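Local coordinates for protein metallo-beta-lactamase (Serratia marcescens, PDB 6K4X) that hydrolyses beta-lactam antibiotics, probably carbapenems among them, with a two-zinc active site of the subclass B3 metallo-beta-lactamase type, at residues G105-S110 and G115-F120. Numbering follows the deposited sequence.
Sequences GVSPKS and GSLSNF
Gly-105 to Ser-107 and Leu-117 to Phe-120 meet as the two arms of an irregular loop between helix 99-104 and strand 126-129, joined by one direct backbone hydrogen bond, a water bridge and side-chain packing. The direct bond runs from Phe-120 N to Gly-105 O (3.0 Å) and is nearly straight, 159° at the hydrogen; a CA-H...O contact returns from Gly-105 CA to Phe-120 O (3.2 Å). Gly-105, with positive phi just beyond the helix, also sets its CA over the middle of the Phe-120 ring, 3.8 Å from the centroid and 8° off the normal, a CH-pi contact. The ring reaches that place because CG sits between the backbone N and the carbonyl carbon (chi1 59°), which turns it back over the glycine. Next along, Val-106 and Asn-119 run side by side, Val-106 CG2 3.8 Å from Asn-119 ND2. Where the arms diverge, a water accepts from Ser-107 N (3.0 Å) and donates to Asn-119 OD1 (2.8 Å). Beyond it, Leu-117 presses its CD1 branch tightly on Ser-107 CB, 3.5 Å away. Both of these side chains touch His-74, a ligand of the first zinc, and the Leu-117 side chain lies about 6 Å from a bound zinc and from the inhibitor. The chemistry thus implies a loop fixed at its helix end by backbone and CH-pi contacts, bridged by water, and closed by a leucine methyl beside the metal site.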
loop_
_atom_site.group_PDB
_atom_site.type_symbol
_atom_site.label_atom_id
_atom_site.label_comp_id
_atom_site.label_asym_id
_atom_site.label_seq_id
_atom_site.Cartn_x
_atom_site.Cartn_y
_atom_site.Cartn_z
ATOM N N GLY A 105 -14.362 1.074 -9.698
ATOM C CA GLY A 105 -13.616 -0.155 -9.881
ATOM C C GLY A 105 -13.082 -0.359 -11.281
ATOM O O GLY A 105 -12.720 -1.471 -11.624
ATOM N N VAL A 106 -12.954 0.720 -12.057
ATOM C CA VAL A 106 -12.483 0.663 -13.432
ATOM C C VAL A 106 -11.347 1.676 -13.589
ATOM O O VAL A 106 -11.537 2.863 -13.375
ATOM C CB VAL A 106 -13.592 0.985 -14.445
ATOM C CG1 VAL A 106 -13.073 0.904 -15.868
ATOM C CG2 VAL A 106 -14.821 0.105 -14.251
ATOM N N SER A 107 -10.164 1.190 -13.956
ATOM C CA SER A 107 -9.005 2.039 -14.166
ATOM C C SER A 107 -9.106 2.764 -15.505
ATOM O O SER A 107 -9.573 2.189 -16.487
ATOM C CB SER A 107 -7.720 1.250 -14.116
ATOM O OG SER A 107 -7.400 0.813 -12.806
ATOM N N PRO A 108 -8.641 4.021 -15.588
ATOM C CA PRO A 108 -8.777 4.838 -16.785
ATOM C C PRO A 108 -7.632 4.635 -17.772
ATOM O O PRO A 108 -6.605 4.027 -17.465
ATOM C CB PRO A 108 -8.699 6.259 -16.217
ATOM C CG PRO A 108 -7.745 6.131 -15.057
ATOM C CD PRO A 108 -8.072 4.774 -14.463
ATOM N N LYS A 109 -7.806 5.258 -18.945
ATOM C CA LYS A 109 -6.918 5.016 -20.079
ATOM C C LYS A 109 -5.525 5.598 -19.838
ATOM O O LYS A 109 -4.537 5.184 -20.485
ATOM C CB LYS A 109 -7.547 5.543 -21.368
ATOM C CG LYS A 109 -7.787 7.036 -21.412
ATOM C CD LYS A 109 -8.477 7.433 -22.694
ATOM C CE LYS A 109 -8.837 8.899 -22.743
ATOM N NZ LYS A 109 -9.546 9.200 -24.012
ATOM N N SER A 110 -5.357 6.487 -18.872
ATOM C CA SER A 110 -4.038 7.001 -18.513
ATOM C C SER A 110 -3.166 5.918 -17.870
ATOM O O SER A 110 -1.962 6.078 -17.788
ATOM C CB SER A 110 -4.149 8.184 -17.575
ATOM O OG SER A 110 -4.960 7.856 -16.460
ATOM N N GLY A 115 -6.218 -1.725 -20.725
ATOM C CA GLY A 115 -6.365 -2.746 -21.766
ATOM C C GLY A 115 -6.150 -4.135 -21.204
ATOM O O GLY A 115 -6.580 -5.136 -21.811
ATOM N N SER A 116 -5.485 -4.215 -20.048
ATOM C CA SER A 116 -5.066 -5.486 -19.488
ATOM C C SER A 116 -5.502 -5.629 -18.024
ATOM O O SER A 116 -5.221 -6.645 -17.399
ATOM C CB SER A 116 -3.575 -5.686 -19.634
ATOM O OG SER A 116 -2.854 -4.842 -18.745
ATOM N N LEU A 117 -6.226 -4.646 -17.482
ATOM C CA LEU A 117 -6.600 -4.671 -16.065
ATOM C C LEU A 117 -7.975 -5.310 -15.889
ATOM O O LEU A 117 -8.846 -5.153 -16.751
ATOM C CB LEU A 117 -6.614 -3.254 -15.486
ATOM C CG LEU A 117 -5.247 -2.586 -15.399
ATOM C CD1 LEU A 117 -5.388 -1.075 -15.259
ATOM C CD2 LEU A 117 -4.443 -3.175 -14.249
ATOM N N SER A 118 -8.169 -5.958 -14.742
ATOM C CA SER A 118 -9.470 -6.483 -14.384
ATOM C C SER A 118 -10.161 -5.498 -13.446
ATOM O O SER A 118 -9.558 -4.967 -12.515
ATOM C CB SER A 118 -9.357 -7.839 -13.750
ATOM O OG SER A 118 -8.759 -8.767 -14.647
ATOM N N ASN A 119 -11.447 -5.278 -13.664
ATOM C CA ASN A 119 -12.237 -4.421 -12.809
ATOM C C ASN A 119 -12.411 -5.050 -11.432
ATOM O O ASN A 119 -12.209 -6.250 -11.249
ATOM C CB ASN A 119 -13.611 -4.146 -13.405
ATOM C CG ASN A 119 -13.543 -3.452 -14.747
ATOM O OD1 ASN A 119 -12.531 -2.877 -15.141
ATOM N ND2 ASN A 119 -14.666 -3.454 -15.439
ATOM N N PHE A 120 -12.805 -4.235 -10.468
ATOM C CA PHE A 120 -13.031 -4.698 -9.129
ATOM C C PHE A 120 -14.219 -3.946 -8.545
ATOM O O PHE A 120 -14.749 -3.009 -9.148
ATOM C CB PHE A 120 -11.745 -4.557 -8.307
ATOM C CG PHE A 120 -11.207 -3.149 -8.197
ATOM C CD1 PHE A 120 -10.308 -2.661 -9.132
ATOM C CD2 PHE A 120 -11.597 -2.326 -7.157
ATOM C CE1 PHE A 120 -9.813 -1.371 -9.028
ATOM C CE2 PHE A 120 -11.122 -1.029 -7.070
ATOM C CZ PHE A 120 -10.215 -0.564 -7.992
HETATM O O HOH W 1 -10.049 -1.760 -14.590
#